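Local coordinates for protein exonuclease mut-7 homolog (Aedes aegypti, PDB 7JW2) that probably trims the 3' ends of Argonaute-bound microRNAs as a magnesium-dependent 3'-5' exoribonuclease, of which this chain is the exonuclease domain, at residues Glu39-Leu52 / Asn167-Lys179. Numbering follows the deposited sequence.
Sequences EWKPTFGGANEVSL and NQFSNWAQRPLRK
Ser51 ties the two segments together through its hydroxyl, which donates to Trp172 O at 2.7 Å while accepting an almost straight bond from Arg175 NH2 (3.0 Å, 168° at the hydrogen). The chi1 of 171° swings OG away from the serine's own N and over to both partners. Arg175 NH1 also donates to Trp172 O, from the opposite face of that carbonyl to Ser51 OG, and to Gln174 O. The guanidinium is thus held by its edge, and its NE forms a salt bridge with Asp65 at the end of strand 61-65.

A water links Glu39 OE2 (2.6 Å) to Gln168 O, the same carbonyl that takes the indole N-H of Trp172 within the ring plane; the other carboxylate oxygen, OE1, accepts from Gln54. Bent at chi2 (-54°), Glu39 lies over one indole face, its CG 3.6 Å from the centroid of the six-membered ring and nearly on the normal, a CH-pi contact. Ser170 OG lies above the opposite face, toward its rim. With its carbonyl gripped by two donors and its ring N-H by Gln168 O, Trp172 has little freedom to turn under Glu39.

Farther out, Leu52 CD1 touches Trp172 CZ3 and meets Leu177 CD1 tip to tip at 3.7 Å. At the backbone end of the tryptophan, Pro42 CD packs against its N and CB, and the Lys41 stem lies on Ala173 CB.

The backbone N-H groups of Ser51 and Leu52 both donate to Glu39 O, a classic beta bulge in the antiparallel hairpin of strands 33-40 and 50-56. The contact docks the loop preceding helix 179-205 onto this hairpin of the mixed sheet in an RNase H-like exonuclease domain.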
ATOM      1  N   GLU A  39      -0.526  -8.587  20.243  1.00 13.79           N
ATOM      2  CA  GLU A  39      -0.192  -8.299  21.629  1.00 14.77           C
ATOM      3  C   GLU A  39      -1.029  -7.122  22.106  1.00 15.19           C
ATOM      4  O   GLU A  39      -1.230  -6.145  21.376  1.00 16.03           O
ATOM      5  CB  GLU A  39       1.308  -7.980  21.822  1.00 15.35           C
ATOM      6  CG  GLU A  39       2.293  -8.986  21.215  1.00 15.62           C
ATOM      7  CD  GLU A  39       2.061 -10.410  21.671  1.00 16.71           C
ATOM      8  OE1 GLU A  39       2.351 -11.338  20.877  1.00 17.40           O
ATOM      9  OE2 GLU A  39       1.590 -10.619  22.817  1.00 20.16           O
ATOM     10  N   TRP A  40      -1.463  -7.198  23.363  1.00 18.15           N
ATOM     11  CA  TRP A  40      -2.409  -6.248  23.923  1.00 17.88           C
ATOM     12  C   TRP A  40      -1.803  -5.540  25.123  1.00 19.86           C
ATOM     13  O   TRP A  40      -0.974  -6.107  25.839  1.00 22.44           O
ATOM     14  CB  TRP A  40      -3.695  -6.975  24.324  1.00 19.19           C
ATOM     15  CG  TRP A  40      -4.407  -7.526  23.124  1.00 19.29           C
ATOM     16  CD1 TRP A  40      -4.053  -8.620  22.391  1.00 19.45           C
ATOM     17  CD2 TRP A  40      -5.572  -6.982  22.503  1.00 19.32           C
ATOM     18  NE1 TRP A  40      -4.940  -8.798  21.352  1.00 19.68           N
ATOM     19  CE2 TRP A  40      -5.876  -7.801  21.398  1.00 19.47           C
ATOM     20  CE3 TRP A  40      -6.393  -5.884  22.779  1.00 20.83           C
ATOM     21  CZ2 TRP A  40      -6.966  -7.560  20.572  1.00 22.08           C
ATOM     22  CZ3 TRP A  40      -7.469  -5.642  21.958  1.00 21.14           C
ATOM     23  CH2 TRP A  40      -7.747  -6.479  20.864  1.00 20.21           C
ATOM     24  N   LYS A  41      -2.212  -4.293  25.315  1.00 19.38           N
ATOM     25  CA  LYS A  41      -1.807  -3.571  26.513  1.00 22.61           C
ATOM     26  C   LYS A  41      -2.322  -4.297  27.753  1.00 25.69           C
ATOM     27  O   LYS A  41      -3.457  -4.786  27.756  1.00 25.54           O
ATOM     28  CB  LYS A  41      -2.370  -2.156  26.486  1.00 20.10           C
ATOM     29  CG  LYS A  41      -1.930  -1.284  25.338  1.00 20.81           C
ATOM     30  CD  LYS A  41      -2.467   0.120  25.581  1.00 27.56           C
ATOM     31  CE  LYS A  41      -2.139   1.071  24.456  1.00 30.15           C
ATOM     32  NZ  LYS A  41      -2.491   2.469  24.859  1.00 28.40           N
ATOM     33  N   PRO A  42      -1.528  -4.393  28.822  1.00 27.43           N
ATOM     34  CA  PRO A  42      -2.076  -4.886  30.091  1.00 28.11           C
ATOM     35  C   PRO A  42      -3.286  -4.054  30.493  1.00 26.97           C
ATOM     36  O   PRO A  42      -3.339  -2.850  30.251  1.00 26.78           O
ATOM     37  CB  PRO A  42      -0.915  -4.715  31.076  1.00 25.25           C
ATOM     38  CG  PRO A  42       0.313  -4.742  30.235  1.00 24.88           C
ATOM     39  CD  PRO A  42      -0.076  -4.152  28.892  1.00 21.03           C
ATOM     40  N   THR A  43      -4.274  -4.712  31.086  1.00 33.12           N
ATOM     41  CA  THR A  43      -5.522  -4.056  31.446  1.00 33.78           C
ATOM     42  C   THR A  43      -5.691  -4.033  32.958  1.00 39.02           C
ATOM     43  O   THR A  43      -5.214  -4.920  33.674  1.00 40.30           O
ATOM     44  CB  THR A  43      -6.725  -4.753  30.814  1.00 36.43           C
ATOM     45  OG1 THR A  43      -6.884  -6.051  31.396  1.00 37.88           O
ATOM     46  CG2 THR A  43      -6.510  -4.901  29.329  1.00 36.74           C
ATOM     47  N   PHE A  44      -6.384  -3.005  33.428  1.00 40.12           N
ATOM     48  CA  PHE A  44      -6.618  -2.779  34.847  1.00 44.12           C
ATOM     49  C   PHE A  44      -8.076  -2.412  35.073  1.00 48.75           C
ATOM     50  O   PHE A  44      -8.410  -1.413  35.714  1.00 52.36           O
ATOM     51  CB  PHE A  44      -5.656  -1.715  35.358  1.00 41.36           C
ATOM     52  CG  PHE A  44      -4.214  -2.029  35.070  1.00 37.08           C
ATOM     53  CD1 PHE A  44      -3.531  -2.967  35.825  1.00 35.81           C
ATOM     54  CD2 PHE A  44      -3.550  -1.410  34.025  1.00 35.87           C
ATOM     55  CE1 PHE A  44      -2.205  -3.266  35.555  1.00 31.60           C
ATOM     56  CE2 PHE A  44      -2.222  -1.704  33.752  1.00 36.48           C
ATOM     57  CZ  PHE A  44      -1.549  -2.633  34.519  1.00 31.43           C
ATOM     58  N   GLY A  45      -8.967  -3.239  34.527  1.00 49.36           N
ATOM     59  CA  GLY A  45     -10.388  -2.993  34.567  1.00 54.48           C
ATOM     60  C   GLY A  45     -10.932  -2.219  33.384  1.00 56.48           C
ATOM     61  O   GLY A  45     -12.134  -2.306  33.107  1.00 58.09           O
ATOM     62  N   GLY A  46     -10.085  -1.475  32.676  1.00 55.22           N
ATOM     63  CA  GLY A  46     -10.518  -0.659  31.565  1.00 52.57           C
ATOM     64  C   GLY A  46     -10.700  -1.457  30.288  1.00 52.17           C
ATOM     65  O   GLY A  46     -10.665  -2.689  30.264  1.00 48.78           O
ATOM     66  N   ALA A  47     -10.903  -0.722  29.198  1.00 46.99           N
ATOM     67  CA  ALA A  47     -11.121  -1.349  27.904  1.00 44.77           C
ATOM     68  C   ALA A  47      -9.816  -1.898  27.339  1.00 38.15           C
ATOM     69  O   ALA A  47      -8.722  -1.425  27.656  1.00 39.49           O
ATOM     70  CB  ALA A  47     -11.735  -0.349  26.924  1.00 41.59           C
ATOM     71  N   ASN A  48      -9.940  -2.910  26.489  1.00 35.64           N
ATOM     72  CA  ASN A  48      -8.770  -3.500  25.862  1.00 32.65           C
ATOM     73  C   ASN A  48      -8.278  -2.618  24.721  1.00 30.06           C
ATOM     74  O   ASN A  48      -9.072  -1.982  24.020  1.00 28.28           O
ATOM     75  CB  ASN A  48      -9.097  -4.901  25.354  1.00 31.29           C
ATOM     76  CG  ASN A  48      -9.056  -5.935  26.455  1.00 34.91           C
ATOM     77  OD1 ASN A  48      -7.990  -6.255  26.984  1.00 37.89           O
ATOM     78  ND2 ASN A  48     -10.215  -6.465  26.808  1.00 37.52           N
ATOM     79  N   GLU A  49      -6.954  -2.563  24.556  1.00 23.28           N
ATOM     80  CA  GLU A  49      -6.313  -1.769  23.516  1.00 21.72           C
ATOM     81  C   GLU A  49      -5.180  -2.579  22.906  1.00 20.44           C
ATOM     82  O   GLU A  49      -4.404  -3.198  23.637  1.00 21.27           O
ATOM     83  CB  GLU A  49      -5.766  -0.453  24.079  1.00 27.25           C
ATOM     84  CG  GLU A  49      -6.820   0.607  24.322  1.00 33.20           C
ATOM     85  CD  GLU A  49      -6.204   1.952  24.630  1.00 33.05           C
ATOM     86  OE1 GLU A  49      -6.614   2.959  24.012  1.00 42.01           O
ATOM     87  OE2 GLU A  49      -5.301   1.995  25.489  1.00 38.75           O
ATOM     88  N   VAL A  50      -5.101  -2.588  21.568  1.00 18.86           N
ATOM     89  CA  VAL A  50      -4.065  -3.334  20.858  1.00 17.70           C
ATOM     90  C   VAL A  50      -2.736  -2.596  20.929  1.00 15.51           C
ATOM     91  O   VAL A  50      -2.669  -1.377  20.716  1.00 19.00           O
ATOM     92  CB  VAL A  50      -4.463  -3.549  19.386  1.00 17.44           C
ATOM     93  CG1 VAL A  50      -3.435  -4.454  18.680  1.00 19.07           C
ATOM     94  CG2 VAL A  50      -5.839  -4.159  19.294  1.00 21.99           C
ATOM     95  N   SER A  51      -1.658  -3.347  21.180  1.00 14.12           N
ATOM     96  CA  SER A  51      -0.306  -2.814  21.057  1.00 14.47           C
ATOM     97  C   SER A  51       0.327  -3.163  19.712  1.00 14.14           C
ATOM     98  O   SER A  51       0.787  -2.267  18.996  1.00 14.20           O
ATOM     99  CB  SER A  51       0.570  -3.327  22.215  1.00 15.67           C
ATOM    100  OG  SER A  51       1.931  -2.992  22.005  1.00 15.74           O
ATOM    101  N   LEU A  52       0.343  -4.452  19.359  1.00 13.95           N
ATOM    102  CA  LEU A  52       0.961  -4.951  18.138  1.00 13.06           C
ATOM    103  C   LEU A  52       0.017  -5.916  17.448  1.00 12.60           C
ATOM    104  O   LEU A  52      -0.736  -6.630  18.109  1.00 13.25           O
ATOM    105  CB  LEU A  52       2.274  -5.709  18.417  1.00 14.41           C
ATOM    106  CG  LEU A  52       3.453  -4.952  19.029  1.00 15.22           C
ATOM    107  CD1 LEU A  52       4.597  -5.928  19.259  1.00 16.23           C
ATOM    108  CD2 LEU A  52       3.901  -3.817  18.128  1.00 16.98           C
ATOM    109  N   ASN A 167       8.083 -13.200  27.968  1.00 19.09           N
ATOM    110  CA  ASN A 167       7.605 -11.872  27.605  1.00 19.08           C
ATOM    111  C   ASN A 167       6.130 -11.856  27.206  1.00 17.16           C
ATOM    112  O   ASN A 167       5.613 -10.802  26.820  1.00 17.05           O
ATOM    113  CB  ASN A 167       8.468 -11.294  26.483  1.00 20.02           C
ATOM    114  CG  ASN A 167       9.758 -10.702  27.004  1.00 24.96           C
ATOM    115  OD1 ASN A 167       9.771  -9.584  27.517  1.00 30.85           O
ATOM    116  ND2 ASN A 167      10.846 -11.460  26.914  1.00 29.44           N
ATOM    117  N   GLN A 168       5.436 -12.986  27.346  1.00 16.92           N
ATOM    118  CA  GLN A 168       4.024 -13.063  26.979  1.00 17.95           C
ATOM    119  C   GLN A 168       3.199 -11.997  27.694  1.00 19.28           C
ATOM    120  O   GLN A 168       2.366 -11.314  27.079  1.00 18.11           O
ATOM    121  CB  GLN A 168       3.493 -14.469  27.285  1.00 20.11           C
ATOM    122  CG  GLN A 168       2.001 -14.620  27.074  1.00 21.17           C
ATOM    123  CD  GLN A 168       1.504 -16.037  27.329  1.00 24.98           C
ATOM    124  OE1 GLN A 168       2.221 -16.872  27.877  1.00 29.75           O
ATOM    125  NE2 GLN A 168       0.261 -16.300  26.949  1.00 28.75           N
ATOM    126  N   PHE A 169       3.421 -11.837  28.999  1.00 18.45           N
ATOM    127  CA  PHE A 169       2.695 -10.879  29.820  1.00 19.84           C
ATOM    128  C   PHE A 169       3.565  -9.692  30.215  1.00 17.53           C
ATOM    129  O   PHE A 169       3.365  -9.093  31.278  1.00 19.04           O
ATOM    130  CB  PHE A 169       2.125 -11.576  31.053  1.00 22.74           C
ATOM    131  CG  PHE A 169       1.173 -12.676  30.714  1.00 24.95           C
ATOM    132  CD1 PHE A 169      -0.040 -12.387  30.121  1.00 27.07           C
ATOM    133  CD2 PHE A 169       1.507 -14.000  30.943  1.00 26.21           C
ATOM    134  CE1 PHE A 169      -0.922 -13.396  29.786  1.00 33.00           C
ATOM    135  CE2 PHE A 169       0.629 -15.012  30.613  1.00 27.85           C
ATOM    136  CZ  PHE A 169      -0.587 -14.707  30.035  1.00 28.93           C
ATOM    137  N   SER A 170       4.544  -9.357  29.380  1.00 16.69           N
ATOM    138  CA  SER A 170       5.351  -8.163  29.582  1.00 15.92           C
ATOM    139  C   SER A 170       4.513  -6.906  29.339  1.00 15.35           C
ATOM    140  O   SER A 170       3.336  -6.961  28.958  1.00 15.11           O
ATOM    141  CB  SER A 170       6.570  -8.189  28.672  1.00 16.37           C
ATOM    142  OG  SER A 170       6.156  -8.110  27.312  1.00 16.12           O
ATOM    143  N   ASN A 171       5.127  -5.742  29.564  1.00 13.75           N
ATOM    144  CA  ASN A 171       4.400  -4.484  29.456  1.00 13.84           C
ATOM    145  C   ASN A 171       4.383  -4.076  27.994  1.00 15.69           C
ATOM    146  O   ASN A 171       5.272  -3.377  27.504  1.00 15.10           O
ATOM    147  CB  ASN A 171       5.043  -3.415  30.332  1.00 14.63           C
ATOM    148  CG  ASN A 171       4.323  -2.102  30.235  1.00 19.13           C
ATOM    149  OD1 ASN A 171       3.329  -1.973  29.526  1.00 17.92           O
ATOM    150  ND2 ASN A 171       4.822  -1.107  30.944  1.00 18.15           N
ATOM    151  N   TRP A 172       3.338  -4.516  27.282  1.00 13.89           N
ATOM    152  CA  TRP A 172       3.230  -4.205  25.859  1.00 14.99           C
ATOM    153  C   TRP A 172       2.876  -2.749  25.577  1.00 15.60           C
ATOM    154  O   TRP A 172       2.892  -2.342  24.404  1.00 16.00           O
ATOM    155  CB  TRP A 172       2.203  -5.143  25.208  1.00 14.64           C
ATOM    156  CG  TRP A 172       2.687  -6.566  25.179  1.00 13.17           C
ATOM    157  CD1 TRP A 172       2.252  -7.602  25.962  1.00 14.41           C
ATOM    158  CD2 TRP A 172       3.749  -7.084  24.377  1.00 12.45           C
ATOM    159  NE1 TRP A 172       2.973  -8.750  25.684  1.00 16.32           N
ATOM    160  CE2 TRP A 172       3.883  -8.462  24.698  1.00 14.77           C
ATOM    161  CE3 TRP A 172       4.571  -6.538  23.384  1.00 14.46           C
ATOM    162  CZ2 TRP A 172       4.834  -9.282  24.098  1.00 13.45           C
ATOM    163  CZ3 TRP A 172       5.511  -7.371  22.765  1.00 14.88           C
ATOM    164  CH2 TRP A 172       5.635  -8.725  23.133  1.00 15.21           C
ATOM    165  N   ALA A 173       2.605  -1.943  26.604  1.00 15.43           N
ATOM    166  CA  ALA A 173       2.310  -0.532  26.398  1.00 17.88           C
ATOM    167  C   ALA A 173       3.551   0.347  26.454  1.00 18.12           C
ATOM    168  O   ALA A 173       3.477   1.517  26.067  1.00 20.89           O
ATOM    169  CB  ALA A 173       1.292  -0.049  27.440  1.00 18.54           C
ATOM    170  N   GLN A 174       4.683  -0.179  26.915  1.00 17.14           N
ATOM    171  CA  GLN A 174       5.873   0.655  26.992  1.00 19.02           C
ATOM    172  C   GLN A 174       6.456   0.895  25.600  1.00 19.81           C
ATOM    173  O   GLN A 174       6.384   0.036  24.714  1.00 18.27           O
ATOM    174  CB  GLN A 174       6.904   0.031  27.927  1.00 20.15           C
ATOM    175  CG  GLN A 174       7.760  -1.056  27.320  1.00 18.20           C
ATOM    176  CD  GLN A 174       8.501  -1.851  28.385  1.00 23.97           C
ATOM    177  OE1 GLN A 174       8.618  -1.410  29.525  1.00 27.65           O
ATOM    178  NE2 GLN A 174       8.985  -3.033  28.026  1.00 23.41           N
ATOM    179  N   ARG A 175       6.974   2.104  25.385  1.00 20.88           N
ATOM    180  CA  ARG A 175       7.625   2.461  24.136  1.00 20.24           C
ATOM    181  C   ARG A 175       8.934   3.179  24.442  1.00 25.44           C
ATOM    182  O   ARG A 175       8.960   4.082  25.300  1.00 27.45           O
ATOM    183  CB  ARG A 175       6.720   3.341  23.265  1.00 20.70           C
ATOM    184  CG  ARG A 175       5.541   2.609  22.598  1.00 21.47           C
ATOM    185  CD  ARG A 175       6.024   1.508  21.663  1.00 19.14           C
ATOM    186  NE  ARG A 175       4.940   0.859  20.919  1.00 16.08           N
ATOM    187  CZ  ARG A 175       4.185  -0.116  21.424  1.00 17.02           C
ATOM    188  NH1 ARG A 175       4.382  -0.519  22.677  1.00 17.68           N
ATOM    189  NH2 ARG A 175       3.234  -0.682  20.690  1.00 16.21           N
ATOM    190  N   PRO A 176      10.046   2.806  23.782  1.00 23.16           N
ATOM    191  CA  PRO A 176      10.085   1.686  22.823  1.00 22.43           C
ATOM    192  C   PRO A 176       9.973   0.330  23.495  1.00 19.59           C
ATOM    193  O   PRO A 176      10.274   0.164  24.675  1.00 21.75           O
ATOM    194  CB  PRO A 176      11.456   1.827  22.158  1.00 23.00           C
ATOM    195  CG  PRO A 176      12.270   2.631  23.127  1.00 29.41           C
ATOM    196  CD  PRO A 176      11.321   3.544  23.832  1.00 30.20           C
ATOM    197  N   LEU A 177       9.509  -0.651  22.734  1.00 19.08           N
ATOM    198  CA  LEU A 177       9.539  -2.011  23.229  1.00 18.47           C
ATOM    199  C   LEU A 177      10.982  -2.503  23.303  1.00 18.75           C
ATOM    200  O   LEU A 177      11.856  -2.058  22.552  1.00 21.70           O
ATOM    201  CB  LEU A 177       8.704  -2.923  22.324  1.00 20.05           C
ATOM    202  CG  LEU A 177       7.190  -2.663  22.333  1.00 16.28           C
ATOM    203  CD1 LEU A 177       6.520  -3.303  21.111  1.00 16.74           C
ATOM    204  CD2 LEU A 177       6.553  -3.163  23.618  1.00 17.57           C
ATOM    205  N   ARG A 178      11.226  -3.430  24.217  1.00 19.34           N
ATOM    206  CA  ARG A 178      12.553  -4.014  24.342  1.00 21.19           C
ATOM    207  C   ARG A 178      12.768  -5.045  23.247  1.00 21.52           C
ATOM    208  O   ARG A 178      11.816  -5.644  22.741  1.00 20.50           O
ATOM    209  CB  ARG A 178      12.739  -4.676  25.708  1.00 21.48           C
ATOM    210  CG  ARG A 178      12.573  -3.760  26.911  1.00 26.56           C
ATOM    211  CD  ARG A 178      12.700  -4.569  28.184  1.00 33.45           C
ATOM    212  NE  ARG A 178      11.426  -4.699  28.883  1.00 37.82           N
ATOM    213  CZ  ARG A 178      10.709  -5.819  28.956  1.00 34.40           C
ATOM    214  NH1 ARG A 178      11.121  -6.945  28.355  1.00 31.68           N
ATOM    215  NH2 ARG A 178       9.566  -5.807  29.631  1.00 33.39           N
ATOM    216  N   LYS A 179      14.038  -5.270  22.895  1.00 20.43           N
ATOM    217  CA  LYS A 179      14.334  -6.215  21.823  1.00 24.19           C
ATOM    218  C   LYS A 179      13.787  -7.604  22.129  1.00 20.28           C
ATOM    219  O   LYS A 179      13.355  -8.313  21.214  1.00 21.46           O
ATOM    220  CB  LYS A 179      15.841  -6.270  21.555  1.00 26.46           C
ATOM    221  CG  LYS A 179      16.704  -6.714  22.713  1.00 33.45           C
ATOM    222  CD  LYS A 179      18.176  -6.655  22.310  1.00 36.37           C
ATOM    223  CE  LYS A 179      19.013  -7.673  23.067  1.00 41.95           C
ATOM    224  NZ  LYS A 179      19.490  -7.119  24.357  1.00 44.92           N
TER
HETATM  225  O   HOH W   1       0.904 -12.100  24.878  1.00 29.51           O